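Local coordinates for protein pectate lyase (Bacillus subtilis, PDB 5AMV) that cleaves the alpha-1,4-linked galacturonan backbone of pectate by a calcium-dependent elimination, leaving unsaturated oligosaccharides, at residues Y33-R38 and K54-K59; Y78-Y83 and E107-R112; N292-G297 and N384-V389; S331-I336 and A361-S366. One frame throughout, in Å; residues are numbered along the deposited sequence. Where two conformers were deposited one is given.

Contact 1: Y33-R38 and K54-K59; sequences YTVSNR and KIIYIK
Val35 lays its CG2 methyl against CG2 of Ile56, 3.7 Å away, in the tightest apolar contact between residues 33-38 and 54-59. Its chi1 of -56° puts CG1 anti to the carbonyl carbon and leaves CG2 between the backbone N and the carbonyl carbon. Val35 CG2 also reaches Ile58 CG1 on the partner strand, more loosely, at 4.3 Å. Tyr33 lies on the same face of the sheet. Its CD1 is 4.3 Å from Ile56 CG1, while the ring edge passes CB of Lys54. Ala44 and Leu45 of helix 38-45 close over this face.

The two strands run parallel, with N-to-C directions 29° apart, and are joined through helix 38-45. They lie at the N-terminal end of the parallel beta-helix, which a helix caps in family 1 polysaccharide lyases. Four backbone bonds hold the pair. Tyr33 N donates to Ile55 O and Tyr57 N to Tyr33 O, both at 2.8 Å. Val35 N then donates to Tyr57 O, and Lys59 N to Val35 O.

Thr34, Tyr57 and Lys59 meet on the other side of the ladder. Thr34 OG1 approaches CB of Tyr57 at 3.9 Å. The other branch of Thr34, methyl CG2, rests on CB and CD of the extended Lys59. Beyond the strand, Ser36 CB packs 3.4 Å from Lys59 O, and Asn37 N-caps helix 38-45 through a bond from Gln40 N to its OD1.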
loop_
_atom_site.group_PDB
_atom_site.type_symbol
_atom_site.label_atom_id
_atom_site.label_comp_id
_atom_site.label_asym_id
_atom_site.label_seq_id
_atom_site.Cartn_x
_atom_site.Cartn_y
_atom_site.Cartn_z
ATOM N N TYR A 33 -17.087 -18.006 5.122
ATOM C CA TYR A 33 -16.075 -18.978 4.725
ATOM C C TYR A 33 -14.847 -18.904 5.607
ATOM O O TYR A 33 -14.471 -17.818 6.057
ATOM C CB TYR A 33 -15.619 -18.745 3.278
ATOM C CG TYR A 33 -16.728 -18.729 2.261
ATOM C CD1 TYR A 33 -17.399 -17.543 1.953
ATOM C CD2 TYR A 33 -17.099 -19.895 1.597
ATOM C CE1 TYR A 33 -18.427 -17.530 0.983
ATOM C CE2 TYR A 33 -18.129 -19.892 0.645
ATOM C CZ TYR A 33 -18.797 -18.713 0.351
ATOM O OH TYR A 33 -19.825 -18.728 -0.584
ATOM N N THR A 34 -14.222 -20.044 5.843
ATOM C CA THR A 34 -12.918 -20.101 6.510
ATOM C C THR A 34 -11.940 -20.712 5.518
ATOM O O THR A 34 -12.185 -21.791 4.939
ATOM C CB THR A 34 -12.961 -20.894 7.808
ATOM O OG1 THR A 34 -13.840 -20.210 8.695
ATOM C CG2 THR A 34 -11.562 -20.947 8.525
ATOM N N VAL A 35 -10.876 -19.972 5.256
ATOM C CA VAL A 35 -9.925 -20.402 4.214
ATOM C C VAL A 35 -8.513 -20.463 4.765
ATOM O O VAL A 35 -8.093 -19.555 5.487
ATOM C CB VAL A 35 -10.019 -19.467 2.980
ATOM C CG1 VAL A 35 -11.449 -19.410 2.420
ATOM C CG2 VAL A 35 -9.493 -18.057 3.280
ATOM N N SER A 36 -7.772 -21.516 4.386
ATOM C CA SER A 36 -6.412 -21.711 4.890
ATOM C C SER A 36 -5.381 -21.955 3.806
ATOM O O SER A 36 -4.233 -22.283 4.109
ATOM C CB SER A 36 -6.370 -22.858 5.912
ATOM O OG SER A 36 -6.696 -24.079 5.274
ATOM N N ASN A 37 -5.781 -21.770 2.550
ATOM C CA ASN A 37 -4.834 -21.900 1.435
ATOM C C ASN A 37 -5.372 -21.172 0.211
ATOM O O ASN A 37 -6.507 -20.686 0.220
ATOM C CB ASN A 37 -4.536 -23.383 1.128
ATOM C CG ASN A 37 -5.778 -24.160 0.718
ATOM O OD1 ASN A 37 -6.461 -23.821 -0.272
ATOM N ND2 ASN A 37 -6.084 -25.231 1.474
ATOM N N ARG A 38 -4.555 -21.090 -0.834
ATOM C CA ARG A 38 -4.890 -20.318 -2.019
ATOM C C ARG A 38 -6.150 -20.849 -2.712
ATOM O O ARG A 38 -6.969 -20.062 -3.164
ATOM C CB ARG A 38 -3.733 -20.350 -3.044
ATOM C CG ARG A 38 -3.942 -19.407 -4.206
ATOM C CD ARG A 38 -2.794 -19.493 -5.228
ATOM N NE ARG A 38 -3.253 -18.735 -6.393
ATOM C CZ ARG A 38 -4.071 -19.199 -7.324
ATOM N NH1 ARG A 38 -4.507 -20.452 -7.303
ATOM N NH2 ARG A 38 -4.459 -18.402 -8.291
ATOM N N LYS A 54 -20.398 -11.456 1.610
ATOM C CA LYS A 54 -19.611 -12.598 2.087
ATOM C C LYS A 54 -18.579 -12.236 3.163
ATOM O O LYS A 54 -18.020 -11.143 3.149
ATOM C CB LYS A 54 -18.910 -13.256 0.893
ATOM C CG LYS A 54 -17.787 -12.390 0.309
ATOM C CD LYS A 54 -17.345 -12.759 -1.087
ATOM C CE LYS A 54 -18.354 -12.331 -2.140
ATOM N NZ LYS A 54 -18.675 -10.827 -2.111
ATOM N N ILE A 55 -18.328 -13.158 4.091
ATOM C CA ILE A 55 -17.313 -12.983 5.098
ATOM C C ILE A 55 -16.318 -14.109 4.890
ATOM O O ILE A 55 -16.713 -15.277 4.733
ATOM C CB ILE A 55 -17.915 -13.033 6.513
ATOM C CG1 ILE A 55 -18.860 -11.854 6.705
ATOM C CG2 ILE A 55 -16.806 -12.995 7.612
ATOM C CD1 ILE A 55 -19.801 -11.973 7.860
ATOM N N ILE A 56 -15.038 -13.759 4.904
ATOM C CA ILE A 56 -13.968 -14.728 4.687
ATOM C C ILE A 56 -12.976 -14.588 5.807
ATOM O O ILE A 56 -12.350 -13.535 5.930
ATOM C CB ILE A 56 -13.245 -14.469 3.346
ATOM C CG1 ILE A 56 -14.212 -14.651 2.178
ATOM C CG2 ILE A 56 -11.991 -15.397 3.188
ATOM C CD1 ILE A 56 -13.653 -14.174 0.830
ATOM N N TYR A 57 -12.840 -15.654 6.617
ATOM C CA TYR A 57 -11.850 -15.728 7.681
ATOM C C TYR A 57 -10.568 -16.348 7.134
ATOM O O TYR A 57 -10.627 -17.427 6.562
ATOM C CB TYR A 57 -12.335 -16.630 8.847
ATOM C CG TYR A 57 -13.426 -15.949 9.628
ATOM C CD1 TYR A 57 -13.112 -14.935 10.540
ATOM C CD2 TYR A 57 -14.774 -16.276 9.417
ATOM C CE1 TYR A 57 -14.138 -14.265 11.267
ATOM C CE2 TYR A 57 -15.773 -15.638 10.137
ATOM C CZ TYR A 57 -15.451 -14.633 11.044
ATOM O OH TYR A 57 -16.492 -14.016 11.709
ATOM N N ILE A 58 -9.431 -15.692 7.342
ATOM C CA ILE A 58 -8.140 -16.282 6.974
ATOM C C ILE A 58 -7.589 -17.032 8.171
ATOM O O ILE A 58 -7.341 -16.441 9.250
ATOM C CB ILE A 58 -7.132 -15.214 6.433
ATOM C CG1 ILE A 58 -7.801 -14.588 5.191
ATOM C CG2 ILE A 58 -5.711 -15.852 6.206
ATOM C CD1 ILE A 58 -6.911 -14.127 4.072
ATOM N N LYS A 59 -7.399 -18.338 7.975
ATOM C CA LYS A 59 -6.859 -19.187 9.014
ATOM C C LYS A 59 -5.397 -19.566 8.722
ATOM O O LYS A 59 -5.118 -20.312 7.747
ATOM C CB LYS A 59 -7.766 -20.435 9.122
ATOM C CG LYS A 59 -7.285 -21.456 10.095
ATOM C CD LYS A 59 -8.253 -22.635 10.175
ATOM C CE LYS A 59 -7.819 -23.537 11.319
ATOM N NZ LYS A 59 -8.649 -24.794 11.293
#

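Contact 2: Y78-Y83 and E107-R112; sequences YKDPEY and EEARAR
This is a largely buried contact of a turn on a helix, held by a salt-bridge network and set outside the coils of the parallel beta-helix. After helix 75-78 the chain leaves helical shape at Lys79 and forms a type I beta turn, Asp80 to Tyr83, against helix 105-121. Asp80 also forms an Asx turn, its OD2 accepting from Glu82 N. Arg112 grips the same carboxylate side-on with two nitrogens. Arg112 NE donates to Asp80 OD1 at 2.8 Å, and Arg112 NH2 to Asp80 OD2 at 3.0 Å. Both carboxylate oxygens are met from above their plane, and the carboxylate and guanidinium planes stand 63° apart. Glu82 N and Arg112 NH2 reach OD2 from opposite faces, so the turn and the helix share one oxygen. This should favour the charged form of Asp80.

Glu82 extends the network with a longer salt bridge, OE2 to Arg112 NH2 at 3.5 Å. Ala109 CB packs against the turn, 3.7 Å from Tyr83 CB. Tyr83 runs alongside Arg110, its chi1 of 172° placing CE1 3.6 Å from Arg110 CB. The Arg110 guanidinium turns away to Glu107 in its own helix and to the carbonyl of Phe166. Ser113 links the two segments again, its OG bonding both Asp80 N and Ala109 O. At the outer end of the network a water donates to Glu82 OE1 and accepts from Arg112 NH2 at 3.0 Å.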
loop_
_atom_site.group_PDB
_atom_site.type_symbol
_atom_site.label_atom_id
_atom_site.label_comp_id
_atom_site.label_asym_id
_atom_site.label_seq_id
_atom_site.Cartn_x
_atom_site.Cartn_y
_atom_site.Cartn_z
ATOM N N TYR A 78 7.740 -20.101 -13.005
ATOM C CA TYR A 78 7.079 -19.038 -13.739
ATOM C C TYR A 78 7.856 -18.591 -14.966
ATOM O O TYR A 78 7.262 -17.984 -15.864
ATOM C CB TYR A 78 7.002 -17.804 -12.830
ATOM C CG TYR A 78 6.184 -17.971 -11.600
ATOM C CD1 TYR A 78 4.859 -18.385 -11.666
ATOM C CD2 TYR A 78 6.702 -17.619 -10.359
ATOM C CE1 TYR A 78 4.066 -18.491 -10.501
ATOM C CE2 TYR A 78 5.912 -17.715 -9.190
ATOM C CZ TYR A 78 4.613 -18.136 -9.267
ATOM O OH TYR A 78 3.795 -18.206 -8.177
ATOM N N LYS A 79 9.163 -18.856 -14.998
ATOM C CA LYS A 79 10.037 -18.260 -16.030
ATOM C C LYS A 79 9.645 -18.745 -17.412
ATOM O O LYS A 79 9.457 -19.946 -17.651
ATOM C CB LYS A 79 11.515 -18.571 -15.788
ATOM C CG LYS A 79 12.414 -17.692 -16.659
ATOM C CD LYS A 79 13.888 -18.084 -16.575
ATOM C CE LYS A 79 14.228 -19.431 -17.287
ATOM N NZ LYS A 79 14.149 -19.457 -18.828
ATOM N N ASP A 80 9.490 -17.791 -18.328
ATOM C CA ASP A 80 9.221 -18.190 -19.732
ATOM C C ASP A 80 10.447 -18.931 -20.228
ATOM O O ASP A 80 11.558 -18.513 -19.982
ATOM C CB ASP A 80 8.981 -16.941 -20.592
ATOM C CG ASP A 80 8.586 -17.286 -22.015
ATOM O OD1 ASP A 80 7.377 -17.528 -22.217
ATOM O OD2 ASP A 80 9.489 -17.295 -22.877
ATOM N N PRO A 81 10.246 -19.977 -21.060
ATOM C CA PRO A 81 11.423 -20.696 -21.584
ATOM C C PRO A 81 12.473 -19.828 -22.278
ATOM O O PRO A 81 13.675 -20.192 -22.309
ATOM C CB PRO A 81 10.804 -21.672 -22.611
ATOM C CG PRO A 81 9.461 -21.948 -22.033
ATOM C CD PRO A 81 8.975 -20.659 -21.380
ATOM N N GLU A 82 12.029 -18.720 -22.888
ATOM C CA GLU A 82 12.955 -17.867 -23.624
ATOM C C GLU A 82 13.587 -16.745 -22.800
ATOM O O GLU A 82 14.481 -16.065 -23.271
ATOM C CB GLU A 82 12.255 -17.236 -24.813
ATOM C CG GLU A 82 11.921 -18.249 -25.937
ATOM C CD GLU A 82 11.047 -17.613 -27.004
ATOM O OE1 GLU A 82 11.497 -16.670 -27.732
ATOM O OE2 GLU A 82 9.883 -18.020 -27.091
ATOM N N TYR A 83 13.098 -16.530 -21.590
ATOM C CA TYR A 83 13.633 -15.422 -20.800
ATOM C C TYR A 83 14.910 -15.821 -20.074
ATOM O O TYR A 83 15.002 -16.928 -19.538
ATOM C CB TYR A 83 12.594 -14.985 -19.783
ATOM C CG TYR A 83 13.119 -13.960 -18.786
ATOM C CD1 TYR A 83 13.241 -12.603 -19.137
ATOM C CD2 TYR A 83 13.457 -14.356 -17.506
ATOM C CE1 TYR A 83 13.706 -11.674 -18.189
ATOM C CE2 TYR A 83 13.889 -13.453 -16.548
ATOM C CZ TYR A 83 14.011 -12.119 -16.896
ATOM O OH TYR A 83 14.440 -11.216 -15.932
ATOM N N GLU A 107 12.178 -8.702 -23.685
ATOM C CA GLU A 107 11.107 -8.039 -22.959
ATOM C C GLU A 107 9.793 -8.797 -23.099
ATOM O O GLU A 107 9.047 -8.910 -22.107
ATOM C CB GLU A 107 10.966 -6.576 -23.441
ATOM C CG GLU A 107 9.728 -5.893 -22.827
ATOM C CD GLU A 107 9.719 -5.752 -21.322
ATOM O OE1 GLU A 107 10.763 -5.989 -20.656
ATOM O OE2 GLU A 107 8.628 -5.348 -20.826
ATOM N N GLU A 108 9.502 -9.343 -24.300
ATOM C CA GLU A 108 8.310 -10.160 -24.441
ATOM C C GLU A 108 8.362 -11.362 -23.522
ATOM O O GLU A 108 7.350 -11.748 -22.957
ATOM C CB GLU A 108 8.094 -10.639 -25.887
ATOM C CG GLU A 108 7.781 -9.447 -26.814
ATOM C CD GLU A 108 7.781 -9.805 -28.290
ATOM O OE1 GLU A 108 8.183 -10.918 -28.669
ATOM O OE2 GLU A 108 7.350 -8.902 -29.058
ATOM N N ALA A 109 9.533 -11.985 -23.405
ATOM C CA ALA A 109 9.614 -13.207 -22.589
ATOM C C ALA A 109 9.517 -12.849 -21.102
ATOM O O ALA A 109 8.926 -13.591 -20.320
ATOM C CB ALA A 109 10.895 -13.946 -22.875
ATOM N N ARG A 110 10.068 -11.691 -20.734
ATOM C CA ARG A 110 9.920 -11.200 -19.342
ATOM C C ARG A 110 8.441 -10.945 -19.027
ATOM O O ARG A 110 7.935 -11.287 -17.922
ATOM C CB ARG A 110 10.748 -9.898 -19.133
ATOM C CG ARG A 110 10.813 -9.477 -17.597
ATOM C CD ARG A 110 10.979 -7.948 -17.440
ATOM N NE ARG A 110 9.850 -7.258 -18.091
ATOM C CZ ARG A 110 8.601 -7.177 -17.618
ATOM N NH1 ARG A 110 8.259 -7.678 -16.428
ATOM N NH2 ARG A 110 7.673 -6.565 -18.365
ATOM N N ALA A 111 7.737 -10.294 -19.943
ATOM C CA ALA A 111 6.328 -9.990 -19.702
ATOM C C ALA A 111 5.515 -11.282 -19.520
ATOM O O ALA A 111 4.666 -11.357 -18.637
ATOM C CB ALA A 111 5.748 -9.127 -20.849
ATOM N N ARG A 112 5.784 -12.282 -20.361
ATOM C CA ARG A 112 5.102 -13.588 -20.204
ATOM C C ARG A 112 5.392 -14.205 -18.845
ATOM O O ARG A 112 4.472 -14.767 -18.181
ATOM C CB ARG A 112 5.456 -14.557 -21.356
ATOM C CG ARG A 112 4.833 -14.095 -22.682
ATOM C CD ARG A 112 5.012 -15.162 -23.801
ATOM N NE ARG A 112 6.398 -15.583 -24.044
ATOM C CZ ARG A 112 7.218 -15.053 -24.955
ATOM N NH1 ARG A 112 6.810 -14.045 -25.726
ATOM N NH2 ARG A 112 8.467 -15.523 -25.057
HETATM O O HOH W 1 10.788 -14.279 -26.498
#

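Contact 3: N292-G297 and N384-V389; sequences NNYYEG and NVKSNV
Tyr294 and Lys386 make a CH-pi contact. The lysine chain runs alongside the tyrosine in the same direction and passes over one face of the ring. Its CG sits 3.9 Å from the ring centroid, 25° off the normal. With CG anti to the backbone N in each, the two chains extend the same way. Further along, Lys386 CD reaches Tyr294 OH at 3.4 Å. That hydroxyl is hydrogen-bonded to Asp326.

The apolar contacts lie deeper. Val389 CG1 packs on Tyr294 CB at 3.7 Å, and Val385 CG1 touches the same CB more loosely. Here helix 382-392, near the C terminus, lies across the outside of the parallel beta-helix. Its segment runs almost perpendicular to strand 294-296, at 86°, with the axes 8.8 Å apart. Val385 also leans on Val324 of the neighbouring strand 317-326.

Polar groups border the valines. The amide of Asn292 places ND2 3.4 Å from Val385 CG2. Its OD1 accepts from Asp380 N and its ND2 donates to Asn322 O, fixing the amide at both ends. The carbonyls of Asn292 and Asn293 face valine methyls, with Asn292 O 3.4 Å from Val389 CG2.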
loop_
_atom_site.group_PDB
_atom_site.type_symbol
_atom_site.label_atom_id
_atom_site.label_comp_id
_atom_site.label_asym_id
_atom_site.label_seq_id
_atom_site.Cartn_x
_atom_site.Cartn_y
_atom_site.Cartn_z
ATOM N N ASN A 292 -2.934 11.506 13.520
ATOM C CA ASN A 292 -2.574 10.547 14.567
ATOM C C ASN A 292 -1.765 9.335 14.071
ATOM O O ASN A 292 -1.938 8.231 14.601
ATOM C CB ASN A 292 -3.819 10.027 15.349
ATOM C CG ASN A 292 -4.487 11.075 16.227
ATOM O OD1 ASN A 292 -5.614 10.854 16.680
ATOM N ND2 ASN A 292 -3.795 12.206 16.495
ATOM N N ASN A 293 -0.895 9.534 13.079
ATOM C CA ASN A 293 -0.010 8.462 12.628
ATOM C C ASN A 293 1.339 8.641 13.296
ATOM O O ASN A 293 1.708 9.759 13.690
ATOM C CB ASN A 293 0.095 8.468 11.094
ATOM C CG ASN A 293 -1.241 8.279 10.419
ATOM O OD1 ASN A 293 -1.831 7.189 10.426
ATOM N ND2 ASN A 293 -1.791 9.369 9.886
ATOM N N TYR A 294 2.091 7.542 13.410
ATOM C CA TYR A 294 3.366 7.542 14.099
ATOM C C TYR A 294 4.398 7.008 13.099
ATOM O O TYR A 294 4.192 5.925 12.537
ATOM C CB TYR A 294 3.345 6.661 15.337
ATOM C CG TYR A 294 4.680 6.674 16.026
ATOM C CD1 TYR A 294 5.219 7.873 16.529
ATOM C CD2 TYR A 294 5.405 5.490 16.177
ATOM C CE1 TYR A 294 6.422 7.904 17.150
ATOM C CE2 TYR A 294 6.666 5.502 16.821
ATOM C CZ TYR A 294 7.163 6.719 17.297
ATOM O OH TYR A 294 8.385 6.720 17.911
ATOM N N TYR A 295 5.448 7.786 12.859
ATOM C CA TYR A 295 6.489 7.424 11.885
ATOM C C TYR A 295 7.788 7.338 12.653
ATOM O O TYR A 295 8.139 8.257 13.442
ATOM C CB TYR A 295 6.622 8.510 10.767
ATOM C CG TYR A 295 5.308 8.906 10.111
ATOM C CD1 TYR A 295 4.416 9.738 10.778
ATOM C CD2 TYR A 295 4.963 8.417 8.840
ATOM C CE1 TYR A 295 3.189 10.107 10.197
ATOM C CE2 TYR A 295 3.714 8.770 8.261
ATOM C CZ TYR A 295 2.867 9.616 8.954
ATOM O OH TYR A 295 1.638 10.002 8.445
ATOM N N GLU A 296 8.562 6.259 12.436
ATOM C CA GLU A 296 9.826 6.104 13.187
ATOM C C GLU A 296 10.832 5.396 12.311
ATOM O O GLU A 296 10.485 4.469 11.573
ATOM C CB GLU A 296 9.640 5.307 14.487
ATOM C CG GLU A 296 8.827 3.992 14.271
ATOM C CD GLU A 296 8.857 3.076 15.492
ATOM O OE1 GLU A 296 9.880 3.011 16.227
ATOM O OE2 GLU A 296 7.876 2.355 15.671
ATOM N N GLY A 297 12.078 5.844 12.384
ATOM C CA GLY A 297 13.134 5.269 11.565
ATOM C C GLY A 297 14.412 6.015 11.740
ATOM O O GLY A 297 14.538 6.843 12.648
ATOM N N ASN A 384 0.059 11.910 22.832
ATOM C CA ASN A 384 -0.412 10.550 23.145
ATOM C C ASN A 384 -0.315 9.567 21.959
ATOM O O ASN A 384 -0.513 8.359 22.121
ATOM C CB ASN A 384 -1.847 10.589 23.651
ATOM C CG ASN A 384 -2.016 11.475 24.894
ATOM O OD1 ASN A 384 -2.975 12.243 24.996
ATOM N ND2 ASN A 384 -1.058 11.418 25.789
ATOM N N VAL A 385 0.056 10.104 20.799
ATOM C CA VAL A 385 0.098 9.315 19.546
ATOM C C VAL A 385 1.093 8.179 19.529
ATOM O O VAL A 385 0.702 7.045 19.165
ATOM C CB VAL A 385 0.254 10.240 18.327
ATOM C CG1 VAL A 385 0.543 9.432 17.016
ATOM C CG2 VAL A 385 -1.004 11.113 18.190
ATOM N N LYS A 386 2.348 8.424 19.922
ATOM C CA LYS A 386 3.340 7.352 19.909
ATOM C C LYS A 386 2.814 6.143 20.690
ATOM O O LYS A 386 2.717 5.037 20.149
ATOM C CB LYS A 386 4.701 7.823 20.442
ATOM C CG LYS A 386 5.671 6.664 20.588
ATOM C CD LYS A 386 7.059 7.147 21.032
ATOM C CE LYS A 386 7.955 5.974 21.358
ATOM N NZ LYS A 386 9.269 6.409 21.975
ATOM N N SER A 387 2.430 6.348 21.950
ATOM C CA SER A 387 1.981 5.239 22.800
ATOM C C SER A 387 0.737 4.535 22.239
ATOM O O SER A 387 0.660 3.294 22.213
ATOM C CB SER A 387 1.726 5.728 24.244
ATOM O OG SER A 387 1.464 4.616 25.106
ATOM N N ASN A 388 -0.250 5.329 21.785
ATOM C CA ASN A 388 -1.506 4.765 21.322
ATOM C C ASN A 388 -1.231 3.892 20.092
ATOM O O ASN A 388 -1.681 2.759 20.017
ATOM C CB ASN A 388 -2.561 5.846 20.996
ATOM C CG ASN A 388 -3.068 6.577 22.246
ATOM O OD1 ASN A 388 -2.760 6.170 23.365
ATOM N ND2 ASN A 388 -3.815 7.656 22.051
ATOM N N VAL A 389 -0.418 4.412 19.174
ATOM C CA VAL A 389 -0.180 3.716 17.901
ATOM C C VAL A 389 0.688 2.478 18.082
ATOM O O VAL A 389 0.344 1.411 17.547
ATOM C CB VAL A 389 0.379 4.695 16.857
ATOM C CG1 VAL A 389 0.961 3.907 15.675
ATOM C CG2 VAL A 389 -0.775 5.678 16.455
#

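Contact 4: S331-I336 and A361-S366; sequences SAAKTI and AANGLS
Asn363 ND2 donates to Ala333 O at 3.0 Å, and this is the one direct hydrogen bond between residues 331-336 and 361-366. The N-H points almost straight at the oxygen, at 167°. The bond meets a lone pair in the carbonyl plane, with Ala333 O also lying in the plane of the Asn363 amide. ND2 has a second acceptor in Ala359 O of the helix that Asn363 follows, so the amide nitrogen joins that helix to the neighbouring 3-10 segment 333-335. On the other side of the amide, a water lies 2.7 Å from Asn363 OD1 and 2.9 Å from Ile336 O. It bridges the two segments, though more acceptors surround it than it has protons.

Ile336 comes at the amide from the opposite direction. Its CG1 stands between the backbone N and the carbonyl carbon (chi1 77°), and the extended chain beyond it brings CD1 to 3.3 Å from Asn363 ND2. The same methyl goes on to Leu365 CD1, 3.8 Å away. Ile336 opens strand 336-338, an edge strand of a four-stranded parallel sheet of the beta-helix. Its side chain also touches Trp310 and Ile312 of strand 310-312.

The short helix 359-362 ends here in a Schellman motif with Gly364 at C-prime. Leu365 N bonds back to Ser360 O, and Gly364 N to Ala361 O. Just past this helix end, Leu365 meets Ile336. Nearer the surface the alanines meet. Ala362 CB lies 4.0 Å from Ala332 CB, and Ala333 CB rests 3.7 Å from Ala362 O.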
loop_
_atom_site.group_PDB
_atom_site.type_symbol
_atom_site.label_atom_id
_atom_site.label_comp_id
_atom_site.label_asym_id
_atom_site.label_seq_id
_atom_site.Cartn_x
_atom_site.Cartn_y
_atom_site.Cartn_z
ATOM N N SER A 331 15.751 17.313 9.871
ATOM C CA SER A 331 15.176 18.658 9.862
ATOM C C SER A 331 13.662 18.661 9.601
ATOM O O SER A 331 13.124 17.750 8.938
ATOM C CB SER A 331 15.891 19.510 8.815
ATOM O OG SER A 331 15.513 19.073 7.506
ATOM N N ALA A 332 12.974 19.680 10.110
ATOM C CA ALA A 332 11.551 19.882 9.825
ATOM C C ALA A 332 11.230 19.809 8.328
ATOM O O ALA A 332 10.235 19.182 7.945
ATOM C CB ALA A 332 11.047 21.207 10.420
ATOM N N ALA A 333 12.064 20.420 7.480
ATOM C CA ALA A 333 11.735 20.456 6.048
ATOM C C ALA A 333 11.724 19.043 5.436
ATOM O O ALA A 333 10.927 18.748 4.530
ATOM C CB ALA A 333 12.724 21.405 5.274
ATOM N N LYS A 334 12.630 18.183 5.921
ATOM C CA LYS A 334 12.890 16.882 5.298
ATOM C C LYS A 334 11.886 15.820 5.721
ATOM O O LYS A 334 11.956 14.664 5.250
ATOM C CB LYS A 334 14.315 16.412 5.601
ATOM C CG LYS A 334 15.407 17.270 4.901
ATOM C CD LYS A 334 15.175 17.430 3.418
ATOM C CE LYS A 334 15.605 16.177 2.620
ATOM N NZ LYS A 334 14.952 16.123 1.249
ATOM N N THR A 335 10.950 16.217 6.579
ATOM C CA THR A 335 9.833 15.325 6.915
ATOM C C THR A 335 8.965 15.031 5.688
ATOM O O THR A 335 8.237 14.004 5.636
ATOM C CB THR A 335 8.925 15.905 8.008
ATOM O OG1 THR A 335 8.396 17.165 7.574
ATOM C CG2 THR A 335 9.679 16.047 9.339
ATOM N N ILE A 336 8.985 15.931 4.712
ATOM C CA ILE A 336 8.189 15.738 3.477
ATOM C C ILE A 336 9.072 15.851 2.239
ATOM O O ILE A 336 10.255 16.286 2.323
ATOM C CB ILE A 336 6.985 16.730 3.402
ATOM C CG1 ILE A 336 7.494 18.137 2.987
ATOM C CG2 ILE A 336 6.221 16.699 4.744
ATOM C CD1 ILE A 336 6.406 19.200 2.913
ATOM N N ALA A 361 5.163 24.997 6.374
ATOM C CA ALA A 361 5.809 26.294 6.453
ATOM C C ALA A 361 7.306 26.134 6.203
ATOM O O ALA A 361 7.928 26.974 5.549
ATOM C CB ALA A 361 5.569 26.897 7.821
ATOM N N ALA A 362 7.876 25.044 6.720
ATOM C CA ALA A 362 9.314 24.752 6.573
ATOM C C ALA A 362 9.722 24.543 5.119
ATOM O O ALA A 362 10.919 24.631 4.744
ATOM C CB ALA A 362 9.707 23.539 7.452
ATOM N N ASN A 363 8.713 24.267 4.278
ATOM C CA ASN A 363 8.941 24.021 2.866
ATOM C C ASN A 363 8.382 25.136 1.980
ATOM O O ASN A 363 8.381 25.014 0.768
ATOM C CB ASN A 363 8.323 22.676 2.456
ATOM C CG ASN A 363 9.210 21.509 2.842
ATOM O OD1 ASN A 363 10.081 21.130 2.069
ATOM N ND2 ASN A 363 9.002 20.949 4.034
ATOM N N GLY A 364 7.921 26.201 2.627
ATOM C CA GLY A 364 7.373 27.372 1.946
ATOM C C GLY A 364 6.108 27.084 1.147
ATOM O O GLY A 364 5.862 27.736 0.145
ATOM N N LEU A 365 5.329 26.081 1.557
ATOM C CA LEU A 365 4.119 25.712 0.804
ATOM C C LEU A 365 2.956 26.564 1.297
ATOM O O LEU A 365 3.080 27.224 2.338
ATOM C CB LEU A 365 3.783 24.226 1.044
ATOM C CG LEU A 365 4.819 23.248 0.502
ATOM C CD1 LEU A 365 4.498 21.843 0.991
ATOM C CD2 LEU A 365 4.891 23.281 -1.037
ATOM N N SER A 366 1.845 26.557 0.549
ATOM C CA SER A 366 0.607 27.147 1.032
ATOM C C SER A 366 0.065 26.336 2.210
ATOM O O SER A 366 0.114 25.079 2.207
ATOM C CB SER A 366 -0.440 27.218 -0.085
ATOM O OG SER A 366 -1.705 27.504 0.460
HETATM O O HOH W 2 11.369 18.803 1.578
#

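From the N terminus, contact 1 closes first, pairing the strands before and after helix 38-45 at one end of the fold. Contact 2 follows in series and closes a largely helical excursion, bringing the turn at 78-83 onto helix 105-121. Its nearest atoms are about 7 Å from contact 1, without touching. Contact 3 opens later on strand 287-296 and spans 86 intervening residues before helix 382-392 returns. Contact 4 is nested inside that loop, tying the start of strand 336-338 to the end of helix 359-362. Contacts 1 and 3 reach the same group of beta-helix strands, with centres about 31 Å apart. Contacts 2 and 3 lie on opposite sides of the chain's centre.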